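Local coordinates for protein tartrate dehydrogenase/decarboxylase (Pseudomonas putida, PDB 3FLK) that oxidises (+)-tartrate to oxaloglycolate with NAD, converts meso-tartrate to D-glycerate and oxidatively decarboxylates D-malate to pyruvate, using magnesium or manganese, at residues A10-G15 / F41-W46; L18-E23 / L347-V352; A175-E180 / A212-V217; K185-A190 / F238-A243. The protein carries 1 engineered substitution. All blocks are in the same frame, centred on the assembly; numbering follows the deposited sequence.

Interaction 1: A10-G15 / F41-W46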
loop_
_atom_site.group_PDB
_atom_site.type_symbol
_atom_site.label_atom_id
_atom_site.label_comp_id
_atom_site.label_asym_id
_atom_site.label_seq_id
_atom_site.Cartn_x
_atom_site.Cartn_y
_atom_site.Cartn_z
ATOM N N ALA A 10 0.174 -10.404 -30.122
ATOM C CA ALA A 10 1.096 -10.826 -29.070
ATOM C C ALA A 10 2.274 -9.862 -28.992
ATOM O O ALA A 10 2.998 -9.665 -29.974
ATOM C CB ALA A 10 1.574 -12.253 -29.318
ATOM N N ILE A 11 2.446 -9.245 -27.825
ATOM C CA ILE A 11 3.482 -8.238 -27.620
ATOM C C ILE A 11 4.260 -8.578 -26.348
ATOM O O ILE A 11 3.831 -8.229 -25.246
ATOM C CB ILE A 11 2.888 -6.797 -27.528
ATOM C CG1 ILE A 11 1.937 -6.516 -28.701
ATOM C CG2 ILE A 11 4.010 -5.748 -27.463
ATOM C CD1 ILE A 11 1.210 -5.174 -28.625
ATOM N N PRO A 12 5.401 -9.284 -26.496
ATOM C CA PRO A 12 6.182 -9.711 -25.329
ATOM C C PRO A 12 6.771 -8.556 -24.508
ATOM O O PRO A 12 6.781 -8.623 -23.277
ATOM C CB PRO A 12 7.295 -10.578 -25.937
ATOM C CG PRO A 12 7.376 -10.180 -27.362
ATOM C CD PRO A 12 6.003 -9.730 -27.766
ATOM N N GLY A 13 7.250 -7.515 -25.184
ATOM C CA GLY A 13 7.855 -6.369 -24.510
ATOM C C GLY A 13 9.284 -6.625 -24.064
ATOM O O GLY A 13 10.114 -7.076 -24.857
ATOM N N ASP A 14 9.555 -6.346 -22.790
ATOM C CA ASP A 14 10.901 -6.414 -22.217
ATOM C C ASP A 14 11.072 -7.568 -21.235
ATOM O O ASP A 14 10.088 -8.114 -20.723
ATOM C CB ASP A 14 11.235 -5.110 -21.475
ATOM C CG ASP A 14 11.284 -3.902 -22.392
ATOM O OD1 ASP A 14 11.885 -3.992 -23.481
ATOM O OD2 ASP A 14 10.734 -2.848 -22.008
ATOM N N GLY A 15 12.331 -7.919 -20.970
ATOM C CA GLY A 15 12.691 -8.827 -19.880
ATOM C C GLY A 15 11.947 -10.146 -19.908
ATOM O O GLY A 15 11.823 -10.766 -20.964
ATOM N N PHE A 41 -2.213 -15.795 -34.005
ATOM C CA PHE A 41 -1.290 -14.928 -33.279
ATOM C C PHE A 41 -0.332 -14.203 -34.217
ATOM O O PHE A 41 0.276 -14.818 -35.097
ATOM C CB PHE A 41 -0.489 -15.734 -32.249
ATOM C CG PHE A 41 -1.332 -16.342 -31.160
ATOM C CD1 PHE A 41 -1.553 -15.657 -29.972
ATOM C CD2 PHE A 41 -1.896 -17.607 -31.319
ATOM C CE1 PHE A 41 -2.334 -16.215 -28.958
ATOM C CE2 PHE A 41 -2.675 -18.174 -30.313
ATOM C CZ PHE A 41 -2.894 -17.476 -29.130
ATOM N N ASP A 42 -0.216 -12.894 -34.025
ATOM C CA ASP A 42 0.813 -12.093 -34.676
ATOM C C ASP A 42 1.666 -11.423 -33.607
ATOM O O ASP A 42 1.138 -10.821 -32.667
ATOM C CB ASP A 42 0.195 -11.040 -35.602
ATOM C CG ASP A 42 -0.314 -11.628 -36.911
ATOM O OD1 ASP A 42 0.338 -12.543 -37.462
ATOM O OD2 ASP A 42 -1.364 -11.159 -37.398
ATOM N N THR A 43 2.984 -11.536 -33.754
ATOM C CA THR A 43 3.921 -11.016 -32.763
ATOM C C THR A 43 4.508 -9.675 -33.201
ATOM O O THR A 43 4.933 -9.515 -34.347
ATOM C CB THR A 43 5.046 -12.033 -32.462
ATOM O OG1 THR A 43 4.466 -13.299 -32.128
ATOM C CG2 THR A 43 5.913 -11.564 -31.296
ATOM N N PHE A 44 4.514 -8.719 -32.276
ATOM C CA PHE A 44 5.071 -7.391 -32.517
ATOM C C PHE A 44 6.287 -7.154 -31.632
ATOM O O PHE A 44 6.271 -7.478 -30.441
ATOM C CB PHE A 44 4.013 -6.311 -32.274
ATOM C CG PHE A 44 2.841 -6.386 -33.213
ATOM C CD1 PHE A 44 2.884 -5.750 -34.449
ATOM C CD2 PHE A 44 1.698 -7.097 -32.866
ATOM C CE1 PHE A 44 1.804 -5.815 -35.322
ATOM C CE2 PHE A 44 0.614 -7.171 -33.735
ATOM C CZ PHE A 44 0.668 -6.527 -34.965
ATOM N N GLU A 45 7.336 -6.588 -32.228
ATOM C CA GLU A 45 8.615 -6.382 -31.549
ATOM C C GLU A 45 8.689 -5.038 -30.828
ATOM O O GLU A 45 9.591 -4.811 -30.020
ATOM C CB GLU A 45 9.780 -6.505 -32.541
ATOM C CG GLU A 45 9.806 -7.809 -33.341
ATOM C CD GLU A 45 10.004 -9.039 -32.472
ATOM O OE1 GLU A 45 11.057 -9.141 -31.806
ATOM O OE2 GLU A 45 9.108 -9.913 -32.465
ATOM N N TRP A 46 7.745 -4.148 -31.124
ATOM C CA TRP A 46 7.714 -2.841 -30.471
ATOM C C TRP A 46 7.053 -2.878 -29.090
ATOM O O TRP A 46 6.778 -3.960 -28.561
ATOM C CB TRP A 46 7.138 -1.743 -31.377
ATOM C CG TRP A 46 6.022 -2.147 -32.296
ATOM C CD1 TRP A 46 6.139 -2.608 -33.575
ATOM C CD2 TRP A 46 4.617 -2.070 -32.026
ATOM N NE1 TRP A 46 4.897 -2.843 -34.112
ATOM C CE2 TRP A 46 3.944 -2.519 -33.183
ATOM C CE3 TRP A 46 3.862 -1.671 -30.915
ATOM C CZ2 TRP A 46 2.550 -2.581 -33.262
ATOM C CZ3 TRP A 46 2.476 -1.736 -30.992
ATOM C CH2 TRP A 46 1.835 -2.189 -32.161
HETATM O O HOH W 1 7.331 -6.558 -28.113
HETATM O O HOH W 2 9.913 -7.346 -27.633
#
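Ala10 is held to the neighbouring strand through both of its backbone polar groups. Its N donates to Asp42 O (2.8 Å), and its O accepts from Phe44 N (2.9 Å). These two bonds straddle Thr43, the parallel bridge partner of Ala10, whose CA lies 3.2 Å from Ala10 O in a CA-H...O contact. The methyl of Ala10 and the side chain of Thr43 emerge on the same face of the sheet, the one that helix 17-35 covers through Leu21. Strands 6-13 and 39-43, with that helix between them in sequence, make a beta-alpha-beta unit; strand 39-43 is one of the two outermost strands of the mixed sheet within the chain, and the segment axes diverge by 35°. Ile11 turns to the other face. Its CG2, anti to the backbone N (chi1 -50° for CG1), reaches to 3.5 Å from Trp46 O, whereas CG1 goes to Phe44 CB and CD1 approaches the Trp46 ring obliquely. CB of Phe44 also sits over one face of that indole, near its rim, and Tyr70 meets the Phe44 ring from outside the pair. At Pro12, CD rests 3.5 Å from Phe44 O and also meets the Thr43 methyl CG2, the two side chains crossing at roughly a right angle. Beyond it direct pairing gives way to water: one molecule accepts from Gly13 N at 3.1 Å and also lies in donating geometry to Phe44 O and Trp46 O, linking the two chains past the last direct backbone bond between the segments.

Interaction 2: L18-E23 / L347-V352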
loop_
_atom_site.group_PDB
_atom_site.type_symbol
_atom_site.label_atom_id
_atom_site.label_comp_id
_atom_site.label_asym_id
_atom_site.label_seq_id
_atom_site.Cartn_x
_atom_site.Cartn_y
_atom_site.Cartn_z
ATOM N N LEU A 18 9.502 -11.680 -22.490
ATOM C CA LEU A 18 10.011 -12.496 -23.595
ATOM C C LEU A 18 10.091 -13.981 -23.228
ATOM O O LEU A 18 10.033 -14.843 -24.103
ATOM C CB LEU A 18 11.385 -11.987 -24.051
ATOM C CG LEU A 18 11.454 -10.585 -24.673
ATOM C CD1 LEU A 18 12.843 -9.981 -24.516
ATOM C CD2 LEU A 18 11.041 -10.613 -26.139
ATOM N N GLU A 19 10.216 -14.273 -21.937
ATOM C CA GLU A 19 10.292 -15.652 -21.458
ATOM C C GLU A 19 8.913 -16.274 -21.234
ATOM O O GLU A 19 8.684 -17.431 -21.593
ATOM C CB GLU A 19 11.127 -15.739 -20.174
ATOM C CG GLU A 19 12.602 -15.382 -20.355
ATOM C CD GLU A 19 13.390 -15.399 -19.050
ATOM O OE1 GLU A 19 12.771 -15.393 -17.963
ATOM O OE2 GLU A 19 14.638 -15.420 -19.110
ATOM N N VAL A 20 7.992 -15.513 -20.647
ATOM C CA VAL A 20 6.690 -16.073 -20.267
ATOM C C VAL A 20 5.663 -16.122 -21.407
ATOM O O VAL A 20 4.833 -17.030 -21.447
ATOM C CB VAL A 20 6.089 -15.408 -18.988
ATOM C CG1 VAL A 20 7.038 -15.574 -17.798
ATOM C CG2 VAL A 20 5.753 -13.931 -19.219
ATOM N N LEU A 21 5.724 -15.158 -22.327
ATOM C CA LEU A 21 4.747 -15.087 -23.423
ATOM C C LEU A 21 4.656 -16.363 -24.276
ATOM O O LEU A 21 3.551 -16.852 -24.513
ATOM C CB LEU A 21 4.958 -13.856 -24.320
ATOM C CG LEU A 21 3.931 -13.726 -25.455
ATOM C CD1 LEU A 21 2.620 -13.170 -24.935
ATOM C CD2 LEU A 21 4.450 -12.872 -26.595
ATOM N N PRO A 22 5.805 -16.901 -24.746
ATOM C CA PRO A 22 5.744 -18.142 -25.529
ATOM C C PRO A 22 5.099 -19.308 -24.774
ATOM O O PRO A 22 4.500 -20.182 -25.401
ATOM C CB PRO A 22 7.218 -18.443 -25.825
ATOM C CG PRO A 22 7.892 -17.117 -25.746
ATOM C CD PRO A 22 7.193 -16.416 -24.626
ATOM N N GLU A 23 5.206 -19.312 -23.447
ATOM C CA GLU A 23 4.547 -20.335 -22.634
ATOM C C GLU A 23 3.032 -20.134 -22.589
ATOM O O GLU A 23 2.272 -21.102 -22.615
ATOM C CB GLU A 23 5.138 -20.399 -21.218
ATOM C CG GLU A 23 6.644 -20.711 -21.165
ATOM C CD GLU A 23 7.056 -21.873 -22.064
ATOM O OE1 GLU A 23 8.095 -21.753 -22.748
ATOM O OE2 GLU A 23 6.343 -22.899 -22.099
ATOM N N LEU A 347 11.504 -26.472 -11.285
ATOM C CA LEU A 347 11.323 -26.443 -12.738
ATOM C C LEU A 347 11.623 -25.075 -13.339
ATOM O O LEU A 347 11.463 -24.045 -12.682
ATOM C CB LEU A 347 9.912 -26.895 -13.127
ATOM C CG LEU A 347 9.459 -28.319 -12.780
ATOM C CD1 LEU A 347 8.206 -28.654 -13.564
ATOM C CD2 LEU A 347 10.547 -29.368 -13.040
ATOM N N SER A 348 12.067 -25.080 -14.592
ATOM C CA SER A 348 12.306 -23.851 -15.339
ATOM C C SER A 348 10.996 -23.318 -15.913
ATOM O O SER A 348 9.986 -24.018 -15.924
ATOM C CB SER A 348 13.291 -24.110 -16.478
ATOM O OG SER A 348 12.663 -24.829 -17.528
ATOM N N THR A 349 11.032 -22.079 -16.401
ATOM C CA THR A 349 9.893 -21.450 -17.066
ATOM C C THR A 349 9.283 -22.372 -18.127
ATOM O O THR A 349 8.071 -22.616 -18.127
ATOM C CB THR A 349 10.320 -20.121 -17.736
ATOM O OG1 THR A 349 10.930 -19.267 -16.762
ATOM C CG2 THR A 349 9.125 -19.406 -18.363
ATOM N N GLN A 350 10.139 -22.888 -19.009
ATOM C CA GLN A 350 9.711 -23.710 -20.141
ATOM C C GLN A 350 9.140 -25.050 -19.692
ATOM O O GLN A 350 8.196 -25.555 -20.296
ATOM C CB GLN A 350 10.870 -23.925 -21.126
ATOM C CG GLN A 350 11.337 -22.655 -21.861
ATOM C CD GLN A 350 12.116 -21.693 -20.975
ATOM O OE1 GLN A 350 12.716 -22.091 -19.967
ATOM N NE2 GLN A 350 12.111 -20.415 -21.347
ATOM N N GLN A 351 9.709 -25.615 -18.629
ATOM C CA GLN A 351 9.228 -26.884 -18.072
ATOM C C GLN A 351 7.834 -26.758 -17.454
ATOM O O GLN A 351 7.026 -27.676 -17.562
ATOM C CB GLN A 351 10.220 -27.447 -17.050
ATOM C CG GLN A 351 11.481 -28.050 -17.672
ATOM C CD GLN A 351 12.511 -28.480 -16.635
ATOM O OE1 GLN A 351 12.656 -27.851 -15.587
ATOM N NE2 GLN A 351 13.240 -29.552 -16.934
ATOM N N VAL A 352 7.557 -25.627 -16.809
ATOM C CA VAL A 352 6.222 -25.374 -16.250
ATOM C C VAL A 352 5.194 -25.198 -17.372
ATOM O O VAL A 352 4.100 -25.769 -17.316
ATOM C CB VAL A 352 6.211 -24.163 -15.278
ATOM C CG1 VAL A 352 4.794 -23.886 -14.766
ATOM C CG2 VAL A 352 7.147 -24.419 -14.104
HETATM O O HOH W 3 9.851 -19.404 -22.850
#
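The Glu23 carboxylate and the Gln350 side-chain amide are turned 85° apart, almost perpendicular, and the two side chains cross at about a right angle without bonding directly. The carboxylate presses on the aliphatic root of the glutamine: OE1 lies 3.5 Å from Gln350 CG, and CD lies 3.8 Å from Gln350 CA. A water joins their polar ends, giving to Glu23 OE1 at 2.9 Å and accepting from Gln350 NE2, also at 2.9 Å. Its other proton goes to Glu19 O (2.6 Å), a backbone carbonyl one turn earlier in the helix, so this water is gripped by three protein atoms. Both side chains have further partners: Glu23 OE2 forms a salt bridge with Arg26, which probably helps to keep the acid ionised, and Gln350 NE2 also donates to Asn294. The bend of Glu23 at chi2 (-47°) carries its carboxylate across to Gln350, while CG stays 4.0 Å from the Thr349 methyl. That methyl, CG2, stands anti to the backbone N and is directed into the angle between Glu19 O and Glu23 CG, with Val20 CG1 farther off at 4.4 Å; the Thr349 hydroxyl is bonded instead to Ala296 O. Directly before Thr349, Ser348 OG accepts from Gln351 N, and Gln351 OE1 takes the Ser348 N-H in its carbonyl plane, on a lone pair. These reciprocal bonds define a capping box, and the contact is accordingly that of a capped helix start, the first turn of helix 349-361, docked through the Thr349 methyl, the Glu23-Gln350 crossing and a bridging water against the early turns of helix 17-35.

Interaction 3: A175-E180 / A212-V217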
loop_
_atom_site.group_PDB
_atom_site.type_symbol
_atom_site.label_atom_id
_atom_site.label_comp_id
_atom_site.label_asym_id
_atom_site.label_seq_id
_atom_site.Cartn_x
_atom_site.Cartn_y
_atom_site.Cartn_z
ATOM N N ALA A 175 -17.866 -2.890 -10.515
ATOM C CA ALA A 175 -17.576 -3.619 -9.280
ATOM C C ALA A 175 -18.834 -4.102 -8.561
ATOM O O ALA A 175 -18.873 -5.229 -8.066
ATOM C CB ALA A 175 -16.725 -2.773 -8.349
ATOM N N PHE A 176 -19.852 -3.246 -8.503
ATOM C CA PHE A 176 -21.128 -3.614 -7.888
ATOM C C PHE A 176 -21.904 -4.633 -8.723
ATOM O O PHE A 176 -22.509 -5.549 -8.167
ATOM C CB PHE A 176 -21.980 -2.373 -7.580
ATOM C CG PHE A 176 -21.650 -1.731 -6.261
ATOM C CD1 PHE A 176 -22.320 -2.111 -5.103
ATOM C CD2 PHE A 176 -20.660 -0.761 -6.172
ATOM C CE1 PHE A 176 -22.012 -1.533 -3.873
ATOM C CE2 PHE A 176 -20.342 -0.175 -4.946
ATOM C CZ PHE A 176 -21.022 -0.560 -3.795
ATOM N N ASP A 177 -21.871 -4.478 -10.048
ATOM C CA ASP A 177 -22.450 -5.469 -10.962
ATOM C C ASP A 177 -21.796 -6.842 -10.779
ATOM O O ASP A 177 -22.483 -7.865 -10.768
ATOM C CB ASP A 177 -22.315 -5.022 -12.422
ATOM C CG ASP A 177 -23.346 -3.973 -12.822
ATOM O OD1 ASP A 177 -24.341 -3.782 -12.093
ATOM O OD2 ASP A 177 -23.161 -3.336 -13.879
ATOM N N LEU A 178 -20.470 -6.847 -10.628
ATOM C CA LEU A 178 -19.701 -8.074 -10.413
ATOM C C LEU A 178 -20.071 -8.736 -9.086
ATOM O O LEU A 178 -20.326 -9.941 -9.040
ATOM C CB LEU A 178 -18.193 -7.784 -10.478
ATOM C CG LEU A 178 -17.197 -8.953 -10.490
ATOM C CD1 LEU A 178 -17.342 -9.812 -11.735
ATOM C CD2 LEU A 178 -15.773 -8.421 -10.383
ATOM N N ALA A 179 -20.116 -7.937 -8.021
ATOM C CA ALA A 179 -20.511 -8.407 -6.697
ATOM C C ALA A 179 -21.912 -9.026 -6.695
ATOM O O ALA A 179 -22.141 -10.037 -6.036
ATOM C CB ALA A 179 -20.435 -7.278 -5.688
ATOM N N GLU A 180 -22.831 -8.413 -7.440
ATOM C CA GLU A 180 -24.206 -8.902 -7.565
ATOM C C GLU A 180 -24.255 -10.327 -8.138
ATOM O O GLU A 180 -25.062 -11.149 -7.700
ATOM C CB GLU A 180 -25.036 -7.933 -8.422
ATOM C CG GLU A 180 -26.519 -8.299 -8.596
ATOM C CD GLU A 180 -27.329 -8.175 -7.314
ATOM O OE1 GLU A 180 -27.127 -7.195 -6.569
ATOM O OE2 GLU A 180 -28.183 -9.055 -7.059
ATOM N N ALA A 212 -26.474 2.533 -3.324
ATOM C CA ALA A 212 -27.921 2.665 -3.136
ATOM C C ALA A 212 -28.732 1.907 -4.190
ATOM O O ALA A 212 -29.856 1.482 -3.923
ATOM C CB ALA A 212 -28.324 4.139 -3.109
ATOM N N HIS A 213 -28.158 1.740 -5.381
ATOM C CA HIS A 213 -28.823 1.019 -6.469
ATOM C C HIS A 213 -28.675 -0.506 -6.373
ATOM O O HIS A 213 -29.134 -1.233 -7.256
ATOM C CB HIS A 213 -28.304 1.497 -7.826
ATOM C CG HIS A 213 -28.645 2.922 -8.143
ATOM N ND1 HIS A 213 -27.807 3.973 -7.833
ATOM C CD2 HIS A 213 -29.720 3.466 -8.759
ATOM C CE1 HIS A 213 -28.356 5.105 -8.238
ATOM N NE2 HIS A 213 -29.518 4.825 -8.803
ATOM N N TYR A 214 -28.031 -0.978 -5.306
ATOM C CA TYR A 214 -27.766 -2.406 -5.122
ATOM C C TYR A 214 -28.169 -2.882 -3.726
ATOM O O TYR A 214 -27.311 -3.066 -2.858
ATOM C CB TYR A 214 -26.291 -2.725 -5.398
ATOM C CG TYR A 214 -25.861 -2.448 -6.818
ATOM C CD1 TYR A 214 -25.873 -3.456 -7.783
ATOM C CD2 TYR A 214 -25.443 -1.174 -7.201
ATOM C CE1 TYR A 214 -25.480 -3.198 -9.093
ATOM C CE2 TYR A 214 -25.051 -0.909 -8.503
ATOM C CZ TYR A 214 -25.070 -1.919 -9.443
ATOM O OH TYR A 214 -24.678 -1.640 -10.730
ATOM N N PRO A 215 -29.484 -3.086 -3.506
ATOM C CA PRO A 215 -29.990 -3.541 -2.210
ATOM C C PRO A 215 -29.399 -4.878 -1.735
ATOM O O PRO A 215 -29.266 -5.085 -0.530
ATOM C CB PRO A 215 -31.504 -3.668 -2.443
ATOM C CG PRO A 215 -31.673 -3.737 -3.925
ATOM C CD PRO A 215 -30.577 -2.885 -4.477
ATOM N N HIS A 216 -29.042 -5.760 -2.669
ATOM C CA HIS A 216 -28.506 -7.082 -2.316
ATOM C C HIS A 216 -27.031 -7.061 -1.904
ATOM O O HIS A 216 -26.565 -7.969 -1.208
ATOM C CB HIS A 216 -28.694 -8.085 -3.462
ATOM C CG HIS A 216 -30.098 -8.173 -3.977
ATOM N ND1 HIS A 216 -30.387 -8.359 -5.311
ATOM C CD2 HIS A 216 -31.292 -8.093 -3.341
ATOM C CE1 HIS A 216 -31.698 -8.394 -5.475
ATOM N NE2 HIS A 216 -32.270 -8.238 -4.295
ATOM N N VAL A 217 -26.305 -6.032 -2.335
ATOM C CA VAL A 217 -24.858 -5.958 -2.104
ATOM C C VAL A 217 -24.491 -5.270 -0.783
ATOM O O VAL A 217 -24.870 -4.127 -0.525
ATOM C CB VAL A 217 -24.117 -5.298 -3.303
ATOM C CG1 VAL A 217 -22.614 -5.221 -3.048
ATOM C CG2 VAL A 217 -24.388 -6.070 -4.585
HETATM O O HOH W 4 -28.859 -5.533 -5.577
#
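Tyr214 loses the most surface here, followed by Glu180, Phe176 and Val217. Over the centre of the tyrosine ring stands Phe176 CB, 3.5 Å from the centroid and almost on the ring normal, a CH-pi contact. The two aromatic rings themselves lie obliquely, with planes at 32°. Along the tyrosine edge, in the ring plane, comes Asp177 OD1, which accepts the phenol OH at 2.6 Å. The hydroxyl reaches that oxygen from above the carboxylate plane, 52° out of it, while OD2 of the same group pairs with Lys173. Glu180 reaches its loop partner with both oxygens. OE2 receives His216 ND1 (2.9 Å) on its syn side and close to the imidazole plane, a His-carboxylate hydrogen bond; OE1 takes a water (2.6 Å) that in turn accepts from His216 N. With CG anti to the backbone N (chi1 -178°) and a bend at chi2, the glutamate curls toward the type I turn of Tyr214 to Val217 and holds it directly at the His216 ring and, through the water, at a backbone amide. Val217 packs against the helix beside the tyrosine: CG1 meets Phe176 CD1 at 3.7 Å and Ala179 CB at 4.0 Å. Helix 165-181 is thereby fastened to the loop leading from helix 199-211 into strand 218-223. Phe176 also packs on Met210 and Ala211 at the end of helix 199-211, while Phe176, Ala179 and Val217 converge on Val187 of strand 186-191.

Interaction 4: K185-A190 / F238-A243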
loop_
_atom_site.group_PDB
_atom_site.type_symbol
_atom_site.label_atom_id
_atom_site.label_comp_id
_atom_site.label_asym_id
_atom_site.label_seq_id
_atom_site.Cartn_x
_atom_site.Cartn_y
_atom_site.Cartn_z
ATOM N N LYS A 185 -21.807 -11.359 -2.553
ATOM C CA LYS A 185 -22.414 -10.040 -2.798
ATOM C C LYS A 185 -21.862 -8.970 -1.851
ATOM O O LYS A 185 -22.600 -8.373 -1.060
ATOM C CB LYS A 185 -23.949 -10.114 -2.736
ATOM C CG LYS A 185 -24.541 -11.189 -3.638
ATOM C CD LYS A 185 -26.029 -11.005 -3.871
ATOM C CE LYS A 185 -26.657 -12.278 -4.435
ATOM N NZ LYS A 185 -25.966 -12.781 -5.661
ATOM N N HIS A 186 -20.554 -8.741 -1.940
ATOM C CA HIS A 186 -19.866 -7.832 -1.028
ATOM C C HIS A 186 -18.786 -7.019 -1.743
ATOM O O HIS A 186 -17.939 -7.579 -2.444
ATOM C CB HIS A 186 -19.287 -8.621 0.155
ATOM C CG HIS A 186 -18.391 -7.821 1.049
ATOM N ND1 HIS A 186 -18.766 -6.610 1.590
ATOM C CD2 HIS A 186 -17.144 -8.070 1.515
ATOM C CE1 HIS A 186 -17.786 -6.142 2.341
ATOM N NE2 HIS A 186 -16.789 -7.009 2.311
ATOM N N VAL A 187 -18.838 -5.698 -1.566
ATOM C CA VAL A 187 -17.856 -4.778 -2.150
ATOM C C VAL A 187 -17.106 -4.033 -1.049
ATOM O O VAL A 187 -17.723 -3.439 -0.162
ATOM C CB VAL A 187 -18.519 -3.737 -3.102
ATOM C CG1 VAL A 187 -17.526 -2.648 -3.515
ATOM C CG2 VAL A 187 -19.083 -4.404 -4.331
ATOM N N THR A 188 -15.776 -4.074 -1.113
ATOM C CA THR A 188 -14.935 -3.219 -0.278
ATOM C C THR A 188 -14.345 -2.115 -1.149
ATOM O O THR A 188 -13.757 -2.388 -2.195
ATOM C CB THR A 188 -13.800 -4.013 0.415
ATOM O OG1 THR A 188 -14.367 -5.044 1.226
ATOM C CG2 THR A 188 -12.948 -3.101 1.298
ATOM N N SER A 189 -14.533 -0.871 -0.720
ATOM C CA SER A 189 -13.993 0.281 -1.425
ATOM C C SER A 189 -12.720 0.762 -0.735
ATOM O O SER A 189 -12.733 1.059 0.460
ATOM C CB SER A 189 -15.029 1.408 -1.468
ATOM O OG SER A 189 -14.574 2.480 -2.278
ATOM N N ALA A 190 -11.621 0.820 -1.486
ATOM C CA ALA A 190 -10.374 1.382 -0.972
ATOM C C ALA A 190 -10.458 2.903 -0.984
ATOM O O ALA A 190 -10.794 3.505 -2.005
ATOM C CB ALA A 190 -9.180 0.903 -1.794
ATOM N N PHE A 238 -12.751 -10.451 2.324
ATOM C CA PHE A 238 -12.848 -9.776 1.031
ATOM C C PHE A 238 -13.394 -10.659 -0.082
ATOM O O PHE A 238 -13.118 -11.861 -0.131
ATOM C CB PHE A 238 -11.494 -9.165 0.646
ATOM C CG PHE A 238 -10.927 -8.267 1.706
ATOM C CD1 PHE A 238 -11.471 -7.004 1.928
ATOM C CD2 PHE A 238 -9.875 -8.695 2.508
ATOM C CE1 PHE A 238 -10.968 -6.177 2.922
ATOM C CE2 PHE A 238 -9.359 -7.873 3.506
ATOM C CZ PHE A 238 -9.908 -6.611 3.713
ATOM N N ASP A 239 -14.181 -10.047 -0.964
ATOM C CA ASP A 239 -14.665 -10.709 -2.172
ATOM C C ASP A 239 -14.420 -9.850 -3.408
ATOM O O ASP A 239 -13.702 -10.261 -4.319
ATOM C CB ASP A 239 -16.147 -11.069 -2.058
ATOM C CG ASP A 239 -16.585 -12.052 -3.132
ATOM O OD1 ASP A 239 -16.067 -13.191 -3.150
ATOM O OD2 ASP A 239 -17.437 -11.686 -3.966
ATOM N N VAL A 240 -15.038 -8.671 -3.448
ATOM C CA VAL A 240 -14.767 -7.692 -4.502
ATOM C C VAL A 240 -14.159 -6.451 -3.855
ATOM O O VAL A 240 -14.755 -5.862 -2.950
ATOM C CB VAL A 240 -16.042 -7.314 -5.301
ATOM C CG1 VAL A 240 -15.751 -6.213 -6.319
ATOM C CG2 VAL A 240 -16.623 -8.535 -6.003
ATOM N N VAL A 241 -12.962 -6.081 -4.303
ATOM C CA VAL A 241 -12.282 -4.886 -3.806
ATOM C C VAL A 241 -12.139 -3.881 -4.947
ATOM O O VAL A 241 -11.466 -4.150 -5.945
ATOM C CB VAL A 241 -10.897 -5.214 -3.178
ATOM C CG1 VAL A 241 -10.264 -3.963 -2.573
ATOM C CG2 VAL A 241 -11.028 -6.300 -2.112
ATOM N N VAL A 242 -12.795 -2.733 -4.801
ATOM C CA VAL A 242 -12.752 -1.683 -5.814
ATOM C C VAL A 242 -11.834 -0.548 -5.351
ATOM O O VAL A 242 -11.868 -0.140 -4.185
ATOM C CB VAL A 242 -14.184 -1.188 -6.209
ATOM C CG1 VAL A 242 -14.904 -0.518 -5.032
ATOM C CG2 VAL A 242 -14.138 -0.272 -7.437
ATOM N N ALA A 243 -11.000 -0.061 -6.265
ATOM C CA ALA A 243 -9.942 0.885 -5.913
ATOM C C ALA A 243 -9.545 1.781 -7.079
ATOM O O ALA A 243 -9.786 1.449 -8.243
ATOM C CB ALA A 243 -8.718 0.130 -5.381
HETATM O O HOH W 5 -19.119 -9.884 -3.893
HETATM O O HOH W 6 -14.773 -7.245 -0.419
#
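Val187 CG1 meets Val242 CG1 at 3.7 Å on one face of the two strands, the side chains crossing obliquely. In Val242 this methyl stands between the backbone N and the carbonyl carbon (chi1 64°), a position that leans it across to the neighbouring strand; there it also rests against Thr188 O (3.6 Å) and lies beside Ser189 CB. Strands 186-190 and 240-243 run parallel, with Val187, Thr188 and Ser189 opposite Val240, Val241 and Val242. They are adjacent strands of the mixed sheet of this isocitrate/isopropylmalate dehydrogenase fold, and the bonds from Thr188 N to Val240 O (2.8 Å) and Ala190 N to Val242 O (2.9 Å) are nearly straight. Helix 165-181 lays Ala175 and Ala179 on the valine-bearing face. On the face of Thr188 and Val241, the Phe238 ring turns its edge to the threonine, CD1 lying 3.6 Å from OG1. Thr188 OG1 is bonded to Asp220 and to a water that also links Asp239 N with Val240 O, tying the loop to the strand start. Farther along, the small methyls of Ala190 and Ala243 abut at 3.7 Å. At the other end, Val240 CB sits 3.4 Å from His186 O.

Interactions 1 and 4 belong to the same mixed sheet, interaction 1 at one edge and interaction 4 near the other, one strand in from strand 218-223, with centres 33 Å apart on opposite sides of the chain's centre. Each has a helix contact beside it. Interaction 2 touches interaction 1 where Leu21 CD2 packs 3.7 Å from Pro12 CD, and interaction 3 touches interaction 4 where Ala179 CB meets Val187 CG2 at 3.5 Å. Bound NADH lies near the first pair, about 5 Å from the Val20 side chain of interaction 2. In interaction 4, the Ala243 side chain is about 8 Å from that of Asp249, an oxalate-pocket residue and probable metal ligand; interaction 3 lies away from the NADH, oxalate and metal sites.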